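Local coordinates for hypothetical protein (Aquifex aeolicus, PDB 2HEK) that is of unknown function but binds GDP and a zinc ion and may have the dGTPase activity assigned to its HD-domain family, at residues M1-L9 and R14-I23; Y165-V175 and R213-Y221. All coordinates share one frame; numbering follows the deposited sequence.

Interaction 1 of 2, residues M1-L9 and R14-I23. With GDP (guanosine-5'-diphosphate), chain H.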
loop_
_atom_site.group_PDB
_atom_site.type_symbol
_atom_site.label_atom_id
_atom_site.label_comp_id
_atom_site.label_asym_id
_atom_site.label_seq_id
_atom_site.Cartn_x
_atom_site.Cartn_y
_atom_site.Cartn_z
ATOM N N MET A 1 18.490 19.547 -18.042
ATOM C CA MET A 1 18.581 18.543 -19.150
ATOM C C MET A 1 17.649 17.340 -18.921
ATOM O O MET A 1 16.863 16.996 -19.800
ATOM C CB MET A 1 20.027 18.089 -19.363
ATOM C CG MET A 1 20.261 17.305 -20.656
ATOM S SD MET A 1 19.974 15.520 -20.522
ATOM C CE MET A 1 21.116 15.059 -19.205
ATOM N N ILE A 2 17.773 16.685 -17.767
ATOM C CA ILE A 2 16.719 15.810 -17.251
ATOM C C ILE A 2 16.453 16.203 -15.785
ATOM O O ILE A 2 17.363 16.126 -14.947
ATOM C CB ILE A 2 17.057 14.306 -17.393
ATOM C CG1 ILE A 2 16.981 13.884 -18.863
ATOM C CG2 ILE A 2 16.102 13.461 -16.571
ATOM C CD1 ILE A 2 17.177 12.393 -19.129
ATOM N N LYS A 3 15.231 16.666 -15.502
ATOM C CA LYS A 3 14.806 16.995 -14.134
ATOM C C LYS A 3 13.788 15.980 -13.636
ATOM O O LYS A 3 13.024 15.431 -14.439
ATOM C CB LYS A 3 14.250 18.418 -14.041
ATOM C CG LYS A 3 15.369 19.474 -14.184
ATOM C CD LYS A 3 15.125 20.761 -13.383
ATOM C CE LYS A 3 15.994 21.932 -13.922
ATOM N NZ LYS A 3 15.513 23.301 -13.490
ATOM N N GLU A 4 13.799 15.740 -12.323
ATOM C CA GLU A 4 12.894 14.801 -11.658
ATOM C C GLU A 4 11.873 15.579 -10.838
ATOM O O GLU A 4 12.250 16.512 -10.110
ATOM C CB GLU A 4 13.661 13.953 -10.651
ATOM C CG GLU A 4 14.322 12.778 -11.188
ATOM C CD GLU A 4 15.006 11.989 -10.081
ATOM O OE1 GLU A 4 15.344 12.570 -9.008
ATOM O OE2 GLU A 4 15.185 10.780 -10.291
ATOM N N PHE A 5 10.603 15.179 -10.933
ATOM C CA PHE A 5 9.520 15.811 -10.165
ATOM C C PHE A 5 8.913 14.739 -9.298
ATOM O O PHE A 5 8.536 13.692 -9.817
ATOM C CB PHE A 5 8.417 16.275 -11.098
ATOM C CG PHE A 5 8.802 17.430 -11.995
ATOM C CD1 PHE A 5 8.565 18.736 -11.608
ATOM C CD2 PHE A 5 9.385 17.188 -13.238
ATOM C CE1 PHE A 5 8.888 19.810 -12.450
ATOM C CE2 PHE A 5 9.749 18.253 -14.086
ATOM C CZ PHE A 5 9.495 19.564 -13.686
ATOM N N SER A 6 8.759 14.997 -8.002
ATOM C CA SER A 6 8.056 14.055 -7.114
ATOM C C SER A 6 6.631 13.951 -7.554
ATOM O O SER A 6 5.987 14.981 -7.811
ATOM C CB SER A 6 8.015 14.523 -5.636
ATOM O OG SER A 6 9.303 14.511 -5.081
ATOM N N ASP A 7 6.126 12.722 -7.592
ATOM C CA ASP A 7 4.712 12.482 -7.918
ATOM C C ASP A 7 4.325 11.296 -7.082
ATOM O O ASP A 7 4.838 10.196 -7.317
ATOM C CB ASP A 7 4.534 12.165 -9.424
ATOM C CG ASP A 7 3.046 12.064 -9.847
ATOM O OD1 ASP A 7 2.174 11.797 -8.985
ATOM O OD2 ASP A 7 2.739 12.233 -11.071
ATOM N N PRO A 8 3.409 11.489 -6.106
ATOM C CA PRO A 8 3.049 10.371 -5.206
ATOM C C PRO A 8 2.430 9.184 -5.948
ATOM O O PRO A 8 2.430 8.069 -5.410
ATOM C CB PRO A 8 2.012 10.997 -4.258
ATOM C CG PRO A 8 1.475 12.207 -5.003
ATOM C CD PRO A 8 2.667 12.722 -5.776
ATOM N N LEU A 9 1.946 9.381 -7.191
ATOM C CA LEU A 9 1.422 8.251 -7.946
ATOM C C LEU A 9 2.546 7.357 -8.476
ATOM O O LEU A 9 2.355 6.167 -8.640
ATOM C CB LEU A 9 0.552 8.721 -9.127
ATOM C CG LEU A 9 -0.934 8.914 -8.813
ATOM C CD1 LEU A 9 -1.210 10.001 -7.730
ATOM C CD2 LEU A 9 -1.532 9.246 -10.123
ATOM N N ARG A 14 10.445 11.807 -14.671
ATOM C CA ARG A 14 11.657 12.330 -15.264
ATOM C C ARG A 14 11.254 13.000 -16.555
ATOM O O ARG A 14 10.563 12.397 -17.370
ATOM C CB ARG A 14 12.634 11.184 -15.550
ATOM C CG ARG A 14 13.318 10.648 -14.301
ATOM C CD ARG A 14 14.268 9.488 -14.617
ATOM N NE ARG A 14 15.305 9.850 -15.604
ATOM C CZ ARG A 14 16.580 10.094 -15.305
ATOM N NH1 ARG A 14 16.997 10.027 -14.050
ATOM N NH2 ARG A 14 17.449 10.392 -16.265
ATOM N N VAL A 15 11.666 14.245 -16.731
ATOM C CA VAL A 15 11.362 15.016 -17.921
ATOM C C VAL A 15 12.655 15.535 -18.597
ATOM O O VAL A 15 13.525 16.089 -17.922
ATOM C CB VAL A 15 10.473 16.234 -17.559
ATOM C CG1 VAL A 15 10.049 16.996 -18.817
ATOM C CG2 VAL A 15 9.196 15.769 -16.784
ATOM N N GLY A 16 12.744 15.385 -19.924
ATOM C CA GLY A 16 13.866 15.881 -20.726
ATOM C C GLY A 16 13.768 17.359 -21.055
ATOM O O GLY A 16 12.850 18.044 -20.615
ATOM N N GLU A 17 14.702 17.869 -21.848
ATOM C CA GLU A 17 14.781 19.314 -22.017
ATOM C C GLU A 17 13.600 19.908 -22.775
ATOM O O GLU A 17 13.167 21.020 -22.471
ATOM C CB GLU A 17 16.090 19.715 -22.705
ATOM C CG GLU A 17 16.141 21.181 -23.169
ATOM C CD GLU A 17 16.338 22.223 -22.048
ATOM O OE1 GLU A 17 15.434 22.401 -21.177
ATOM O OE2 GLU A 17 17.396 22.901 -22.073
ATOM N N ALA A 18 13.095 19.205 -23.787
ATOM C CA ALA A 18 11.975 19.783 -24.539
ATOM C C ALA A 18 10.753 19.938 -23.626
ATOM O O ALA A 18 10.095 20.988 -23.606
ATOM C CB ALA A 18 11.647 18.948 -25.799
ATOM N N GLY A 19 10.486 18.907 -22.821
ATOM C CA GLY A 19 9.368 18.962 -21.884
ATOM C C GLY A 19 9.508 20.056 -20.849
ATOM O O GLY A 19 8.529 20.757 -20.559
ATOM N N LEU A 20 10.713 20.217 -20.286
ATOM C CA LEU A 20 10.954 21.290 -19.302
ATOM C C LEU A 20 10.684 22.683 -19.849
ATOM O O LEU A 20 10.102 23.534 -19.158
ATOM C CB LEU A 20 12.396 21.240 -18.798
ATOM C CG LEU A 20 12.728 22.135 -17.603
ATOM C CD1 LEU A 20 12.058 21.618 -16.340
ATOM C CD2 LEU A 20 14.233 22.234 -17.408
ATOM N N ARG A 21 11.101 22.922 -21.095
ATOM C CA ARG A 21 10.897 24.238 -21.729
ATOM C C ARG A 21 9.408 24.514 -21.844
ATOM O O ARG A 21 8.918 25.643 -21.575
ATOM C CB ARG A 21 11.559 24.252 -23.113
ATOM C CG ARG A 21 13.103 24.323 -23.104
ATOM C CD ARG A 21 13.680 24.541 -24.552
ATOM N NE ARG A 21 14.540 23.434 -25.006
ATOM C CZ ARG A 21 14.336 22.700 -26.100
ATOM N NH1 ARG A 21 13.299 22.952 -26.902
ATOM N NH2 ARG A 21 15.177 21.710 -26.396
ATOM N N LEU A 22 8.664 23.462 -22.192
ATOM C CA LEU A 22 7.198 23.564 -22.260
ATOM C C LEU A 22 6.573 23.740 -20.884
ATOM O O LEU A 22 5.680 24.572 -20.692
ATOM C CB LEU A 22 6.631 22.335 -22.983
ATOM C CG LEU A 22 6.982 22.226 -24.479
ATOM C CD1 LEU A 22 6.786 20.782 -24.958
ATOM C CD2 LEU A 22 6.134 23.217 -25.316
ATOM N N ILE A 23 7.030 22.948 -19.915
ATOM C CA ILE A 23 6.515 23.077 -18.542
ATOM C C ILE A 23 6.695 24.491 -17.967
ATOM O O ILE A 23 5.799 25.037 -17.309
ATOM C CB ILE A 23 7.167 22.033 -17.638
ATOM C CG1 ILE A 23 6.605 20.676 -18.019
ATOM C CG2 ILE A 23 6.910 22.337 -16.167
ATOM C CD1 ILE A 23 7.463 19.546 -17.547
HETATM P PB GDP H . 17.404 23.805 -9.082
HETATM O O1B GDP H . 17.556 23.236 -7.683
HETATM O O2B GDP H . 18.767 24.239 -9.589
HETATM O O3B GDP H . 16.864 22.730 -10.010
HETATM O O3A GDP H . 16.409 25.093 -9.052
HETATM P PA GDP H . 14.843 25.016 -9.476
HETATM O O1A GDP H . 14.680 24.530 -10.903
HETATM O O2A GDP H . 14.128 26.337 -9.299
HETATM O "O5'" GDP H . 14.265 23.933 -8.429
HETATM C "C5'" GDP H . 12.912 23.501 -8.458
HETATM C "C4'" GDP H . 12.905 21.981 -8.445
HETATM O "O4'" GDP H . 11.576 21.567 -8.139
HETATM C "C3'" GDP H . 13.271 21.376 -9.802
HETATM O "O3'" GDP H . 14.532 20.690 -9.771
HETATM C "C2'" GDP H . 12.131 20.426 -10.135
HETATM O "O2'" GDP H . 12.522 19.079 -9.864
HETATM C "C1'" GDP H . 10.988 20.811 -9.200
HETATM N N9 GDP H . 9.910 21.607 -9.870
HETATM C C8 GDP H . 8.611 21.617 -9.493
HETATM N N7 GDP H . 7.845 22.421 -10.280
HETATM C C5 GDP H . 8.665 22.953 -11.207
HETATM C C6 GDP H . 8.529 23.883 -12.353
HETATM O O6 GDP H . 7.438 24.387 -12.643
HETATM N N1 GDP H . 9.624 24.178 -13.067
HETATM C C2 GDP H . 10.847 23.673 -12.787
HETATM N N2 GDP H . 11.909 24.022 -13.554
HETATM N N3 GDP H . 11.053 22.817 -11.752
HETATM C C4 GDP H . 10.025 22.422 -10.937
#

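Interaction 2 of 2, residues Y165-V175 and R213-Y221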
loop_
_atom_site.group_PDB
_atom_site.type_symbol
_atom_site.label_atom_id
_atom_site.label_comp_id
_atom_site.label_asym_id
_atom_site.label_seq_id
_atom_site.Cartn_x
_atom_site.Cartn_y
_atom_site.Cartn_z
ATOM N N TYR A 165 -5.667 9.981 -15.022
ATOM C CA TYR A 165 -6.659 10.627 -14.170
ATOM C C TYR A 165 -7.444 9.646 -13.307
ATOM O O TYR A 165 -7.811 10.000 -12.188
ATOM C CB TYR A 165 -7.535 11.632 -14.941
ATOM C CG TYR A 165 -8.582 11.145 -15.913
ATOM C CD1 TYR A 165 -9.589 10.284 -15.517
ATOM C CD2 TYR A 165 -8.519 11.554 -17.249
ATOM C CE1 TYR A 165 -10.535 9.847 -16.449
ATOM C CE2 TYR A 165 -9.456 11.113 -18.196
ATOM C CZ TYR A 165 -10.466 10.254 -17.788
ATOM O OH TYR A 165 -11.399 9.812 -18.697
ATOM N N LEU A 166 -7.705 8.426 -13.783
ATOM C CA LEU A 166 -8.457 7.486 -12.943
ATOM C C LEU A 166 -7.687 7.216 -11.668
ATOM O O LEU A 166 -8.245 7.277 -10.574
ATOM C CB LEU A 166 -8.762 6.158 -13.657
ATOM C CG LEU A 166 -9.805 6.237 -14.785
ATOM C CD1 LEU A 166 -9.804 4.867 -15.519
ATOM C CD2 LEU A 166 -11.221 6.606 -14.217
ATOM N N ARG A 167 -6.396 6.919 -11.813
ATOM C CA ARG A 167 -5.500 6.679 -10.647
ATOM C C ARG A 167 -5.308 7.917 -9.767
ATOM O O ARG A 167 -5.332 7.841 -8.523
ATOM C CB ARG A 167 -4.141 6.094 -11.116
ATOM C CG ARG A 167 -3.061 5.823 -9.994
ATOM C CD ARG A 167 -1.666 5.039 -10.475
ATOM N NE ARG A 167 -0.969 4.624 -9.269
ATOM C CZ ARG A 167 0.019 3.762 -9.275
ATOM N NH1 ARG A 167 0.412 3.218 -10.429
ATOM N NH2 ARG A 167 0.595 3.424 -8.140
ATOM N N ARG A 168 -5.078 9.077 -10.371
ATOM C CA ARG A 168 -4.849 10.276 -9.586
ATOM C C ARG A 168 -6.146 10.717 -8.847
ATOM O O ARG A 168 -6.103 11.117 -7.663
ATOM C CB ARG A 168 -4.310 11.407 -10.511
ATOM C CG ARG A 168 -3.840 12.709 -9.779
ATOM C CD ARG A 168 -3.128 13.735 -10.760
ATOM N NE ARG A 168 -2.094 13.000 -11.500
ATOM C CZ ARG A 168 -0.864 12.779 -11.056
ATOM N NH1 ARG A 168 -0.445 13.309 -9.902
ATOM N NH2 ARG A 168 -0.059 12.024 -11.771
ATOM N N ASP A 169 -7.289 10.659 -9.547
ATOM C CA ASP A 169 -8.581 11.000 -8.951
ATOM C C ASP A 169 -8.838 10.084 -7.758
ATOM O O ASP A 169 -9.244 10.567 -6.713
ATOM C CB ASP A 169 -9.726 10.914 -9.976
ATOM C CG ASP A 169 -9.614 11.976 -11.095
ATOM O OD1 ASP A 169 -8.769 12.884 -11.007
ATOM O OD2 ASP A 169 -10.374 11.893 -12.078
ATOM N N ALA A 170 -8.533 8.787 -7.890
ATOM C CA ALA A 170 -8.767 7.819 -6.795
ATOM C C ALA A 170 -7.844 8.154 -5.633
ATOM O O ALA A 170 -8.251 8.122 -4.498
ATOM C CB ALA A 170 -8.491 6.414 -7.253
ATOM N N TYR A 171 -6.586 8.465 -5.932
ATOM C CA TYR A 171 -5.564 8.714 -4.917
ATOM C C TYR A 171 -5.935 9.937 -4.083
ATOM O O TYR A 171 -5.811 9.923 -2.862
ATOM C CB TYR A 171 -4.199 8.952 -5.610
ATOM C CG TYR A 171 -3.034 9.094 -4.656
ATOM C CD1 TYR A 171 -2.349 7.955 -4.199
ATOM C CD2 TYR A 171 -2.586 10.381 -4.237
ATOM C CE1 TYR A 171 -1.262 8.071 -3.299
ATOM C CE2 TYR A 171 -1.466 10.518 -3.395
ATOM C CZ TYR A 171 -0.821 9.328 -2.928
ATOM O OH TYR A 171 0.241 9.398 -2.048
ATOM N N PHE A 172 -6.382 11.004 -4.728
ATOM C CA PHE A 172 -6.679 12.244 -3.995
ATOM C C PHE A 172 -8.091 12.261 -3.424
ATOM O O PHE A 172 -8.305 12.820 -2.359
ATOM C CB PHE A 172 -6.495 13.493 -4.879
ATOM C CG PHE A 172 -5.049 13.854 -5.122
ATOM C CD1 PHE A 172 -4.293 13.179 -6.075
ATOM C CD2 PHE A 172 -4.452 14.889 -4.419
ATOM C CE1 PHE A 172 -2.955 13.494 -6.302
ATOM C CE2 PHE A 172 -3.073 15.220 -4.660
ATOM C CZ PHE A 172 -2.341 14.483 -5.591
ATOM N N CYS A 173 -9.075 11.726 -4.139
ATOM C CA CYS A 173 -10.444 11.677 -3.548
ATOM C C CYS A 173 -10.519 10.742 -2.367
ATOM O O CYS A 173 -11.277 11.012 -1.437
ATOM C CB CYS A 173 -11.531 11.296 -4.557
ATOM S SG CYS A 173 -11.738 12.549 -5.827
ATOM N N GLY A 174 -9.718 9.673 -2.406
ATOM C CA GLY A 174 -9.713 8.619 -1.366
ATOM C C GLY A 174 -10.658 7.473 -1.732
ATOM O O GLY A 174 -11.400 7.016 -0.892
ATOM N N VAL A 175 -10.612 6.982 -2.976
ATOM C CA VAL A 175 -11.511 5.932 -3.418
ATOM C C VAL A 175 -10.770 4.600 -3.375
ATOM O O VAL A 175 -10.026 4.261 -4.264
ATOM C CB VAL A 175 -12.148 6.255 -4.804
ATOM C CG1 VAL A 175 -13.118 5.133 -5.253
ATOM C CG2 VAL A 175 -12.904 7.560 -4.710
ATOM N N ARG A 213 -12.705 1.830 -13.380
ATOM C CA ARG A 213 -13.393 2.967 -14.007
ATOM C C ARG A 213 -14.862 3.060 -13.562
ATOM O O ARG A 213 -15.377 4.155 -13.250
ATOM C CB ARG A 213 -13.275 2.839 -15.534
ATOM C CG ARG A 213 -13.863 3.959 -16.313
ATOM C CD ARG A 213 -13.686 3.681 -17.850
ATOM N NE ARG A 213 -14.179 4.822 -18.637
ATOM C CZ ARG A 213 -15.408 4.902 -19.165
ATOM N NH1 ARG A 213 -16.288 3.903 -19.005
ATOM N NH2 ARG A 213 -15.762 5.975 -19.856
ATOM N N TYR A 214 -15.551 1.920 -13.500
ATOM C CA TYR A 214 -16.942 1.914 -12.974
ATOM C C TYR A 214 -16.989 2.545 -11.572
ATOM O O TYR A 214 -17.854 3.373 -11.277
ATOM C CB TYR A 214 -17.487 0.470 -12.874
ATOM C CG TYR A 214 -18.728 0.334 -12.033
ATOM C CD1 TYR A 214 -20.011 0.499 -12.595
ATOM C CD2 TYR A 214 -18.635 -0.003 -10.668
ATOM C CE1 TYR A 214 -21.190 0.338 -11.796
ATOM C CE2 TYR A 214 -19.768 -0.164 -9.885
ATOM C CZ TYR A 214 -21.038 0.007 -10.434
ATOM O OH TYR A 214 -22.144 -0.166 -9.594
ATOM N N PHE A 215 -16.088 2.128 -10.682
ATOM C CA PHE A 215 -16.082 2.721 -9.332
ATOM C C PHE A 215 -15.888 4.234 -9.318
ATOM O O PHE A 215 -16.568 4.943 -8.573
ATOM C CB PHE A 215 -15.055 2.049 -8.442
ATOM C CG PHE A 215 -15.519 0.720 -7.904
ATOM C CD1 PHE A 215 -14.806 -0.446 -8.167
ATOM C CD2 PHE A 215 -16.663 0.651 -7.100
ATOM C CE1 PHE A 215 -15.230 -1.702 -7.615
ATOM C CE2 PHE A 215 -17.106 -0.573 -6.569
ATOM C CZ PHE A 215 -16.371 -1.762 -6.848
ATOM N N MET A 216 -14.965 4.746 -10.126
ATOM C CA MET A 216 -14.772 6.197 -10.151
ATOM C C MET A 216 -16.041 6.927 -10.591
ATOM O O MET A 216 -16.361 7.984 -10.043
ATOM C CB MET A 216 -13.580 6.598 -11.018
ATOM C CG MET A 216 -12.226 6.147 -10.422
ATOM S SD MET A 216 -11.988 6.752 -8.691
ATOM C CE MET A 216 -12.063 8.512 -8.900
ATOM N N TYR A 217 -16.753 6.380 -11.577
ATOM C CA TYR A 217 -18.023 6.987 -12.024
ATOM C C TYR A 217 -19.100 6.974 -10.964
ATOM O O TYR A 217 -19.711 8.015 -10.686
ATOM C CB TYR A 217 -18.537 6.359 -13.347
ATOM C CG TYR A 217 -17.888 7.048 -14.492
ATOM C CD1 TYR A 217 -16.648 6.620 -14.964
ATOM C CD2 TYR A 217 -18.438 8.210 -15.022
ATOM C CE1 TYR A 217 -15.988 7.312 -15.963
ATOM C CE2 TYR A 217 -17.796 8.912 -16.037
ATOM C CZ TYR A 217 -16.573 8.449 -16.503
ATOM O OH TYR A 217 -15.916 9.120 -17.518
ATOM N N VAL A 218 -19.326 5.813 -10.344
ATOM C CA VAL A 218 -20.409 5.747 -9.361
ATOM C C VAL A 218 -20.076 6.506 -8.078
ATOM O O VAL A 218 -20.958 7.149 -7.481
ATOM C CB VAL A 218 -20.913 4.311 -9.064
ATOM C CG1 VAL A 218 -21.527 3.736 -10.329
ATOM C CG2 VAL A 218 -19.814 3.405 -8.491
ATOM N N GLN A 219 -18.813 6.462 -7.670
ATOM C CA GLN A 219 -18.459 7.050 -6.370
ATOM C C GLN A 219 -18.225 8.563 -6.486
ATOM O O GLN A 219 -18.619 9.331 -5.587
ATOM C CB GLN A 219 -17.261 6.302 -5.735
ATOM C CG GLN A 219 -16.698 6.875 -4.411
ATOM C CD GLN A 219 -17.480 6.402 -3.163
ATOM O OE1 GLN A 219 -18.586 5.861 -3.276
ATOM N NE2 GLN A 219 -16.896 6.613 -1.971
ATOM N N VAL A 220 -17.575 8.995 -7.573
ATOM C CA VAL A 220 -17.115 10.398 -7.667
ATOM C C VAL A 220 -17.781 11.214 -8.796
ATOM O O VAL A 220 -18.468 12.211 -8.519
ATOM C CB VAL A 220 -15.550 10.511 -7.811
ATOM C CG1 VAL A 220 -15.153 11.980 -7.938
ATOM C CG2 VAL A 220 -14.814 9.842 -6.620
ATOM N N TYR A 221 -17.589 10.808 -10.052
ATOM C CA TYR A 221 -17.995 11.677 -11.175
ATOM C C TYR A 221 -19.530 11.843 -11.209
ATOM O O TYR A 221 -20.051 12.897 -11.609
ATOM C CB TYR A 221 -17.444 11.168 -12.545
ATOM C CG TYR A 221 -15.934 10.825 -12.561
ATOM C CD1 TYR A 221 -15.466 9.711 -13.263
ATOM C CD2 TYR A 221 -14.985 11.621 -11.866
ATOM C CE1 TYR A 221 -14.091 9.385 -13.295
ATOM C CE2 TYR A 221 -13.611 11.280 -11.871
ATOM C CZ TYR A 221 -13.181 10.177 -12.607
ATOM O OH TYR A 221 -11.822 9.824 -12.622
HETATM O O HOH W 1 -12.970 7.569 -18.312
HETATM O O HOH W 2 -14.722 7.775 -1.131
#

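Interaction 1 of 2, residues M1-L9 and R14-I23
Phe5 and Val15 meet because the first torsion of Phe5, -69°, sets its ring beside its own backbone N and opposite the carbonyl carbon, where CE2 lies 3.7 Å from Val15 CG2. The other flank of the ring serves the nucleotide: CD1 and CE1 run up to the guanine, with Phe5 CE1 3.2 Å from GDP C4. Leu20, from the first turn of helix 17-23, divides its two methyls between Phe5 and Lys3. Its CD1 sits at the edge of the Phe5 ring and 3.7 Å from GDP N2, while Leu20 CD2 rests 3.9 Å from Lys3 CE.

Underneath, strands 2-7 and 14-16 pair as an antiparallel hairpin. Lys3 and Val15 are a hydrogen-bonded pair, Lys3 N to Val15 O at 3.0 Å and Val15 N to Lys3 O at 2.9 Å, the latter almost straight at 171°. On the face carrying Ile2, Glu4 and Arg14, the Arg14 chain turns at chi3 (57°) and lays its guanidinium flat against Ile2, whose CG2 comes over one face, 3.4 Å from Arg14 NH2. Glu4 and Arg14 touch through their CG methylenes; the carboxylate stands nearly perpendicular to the guanidinium and makes its salt bridge instead to Arg184 of the third subunit.

From the face it shares with Val15, Lys3 reaches up to the phosphates, and NZ donates to GDP O1A at 3.0 Å. Asp24, Gln29 and Arg32 supply further hydrogen bonds to the nucleotide. The chemistry is thus divided: Phe5 and Leu20 give the base an apolar lining, while the lysine probably offsets part of the diphosphate's negative charge.

Interaction 2 of 2, residues Y165-V175 and R213-Y221
Leu166, Met216 and Val175 carry this helix-to-helix contact, with Met216 in the middle. Leu166 reaches across with both methyls: CD1 lies 4.0 Å from Arg213 CB, and CD2 lies 4.0 Å from Met216 CG, the two side chains running antiparallel alongside one another. The same CD2 comes to the edge of the Tyr221 ring.

Met216 is coiled, turned at chi2 (-55°) and again at chi3 (-60°), which folds its thioether against the facing helix. SD sits 3.8 Å from Ala170 CB and also packs on Val175 CB, and Met216 CE reaches Asp169 CB at 3.5 Å. An alanine here would take away both the sulfur and its methyl, and would probably open a gap facing Ala170 and Val175 and leave Leu166 CD2 less closely packed.

Val175 closes the far end. Gly174 breaks the helix with positive phi, and the turn is tied down by Gly174 N and Val175 N, both bonded to Ala170 O. Val175 then points at the partner helix, CG2 meeting Val220 CG2 at 3.5 Å and Gln219 CG at 3.9 Å. A wider pi-type turn there lets Met216 O accept from both Val220 N and Tyr221 N.

Polar groups border this core. Tyr221 OH donates to Asp169 OD2, the carboxylate almost perpendicular to the ring, although the position of OD2 is less certain. A water joins Tyr165 OH to Arg213 NE, while Arg213 NH1 goes to Glu319 O.

Segments 165-173 and 213-221 cross at 47°, their axes approaching to 10.4 Å. This packing joins a helix that contributes one zinc ligand, Asp161, in the HD domain to helix 203-221 of the HD-associated region.

Interactions 1 and 2 follow each other along the chain, their centres 25 Å apart, yet they touch through the end of strand 2-7 and the loop behind it. Asp7 OD2 forms a salt bridge with Arg168 NH2 at 2.9 Å, and Leu9 CD2 packs 3.5 Å from Arg168 CA. Helix 160-173 therefore meets residues 7-9 on one side and helix 203-221 on another. The GDP pocket built on interaction 1 is separate from the zinc site of His54, Asp85 and Asp161; it is Tyr165 of interaction 2 that approaches that site, its side chain about 4 Å from those of His54 and Asp161. Both contacts also touch the second subunit, where Tyr171 stacks on its counterpart.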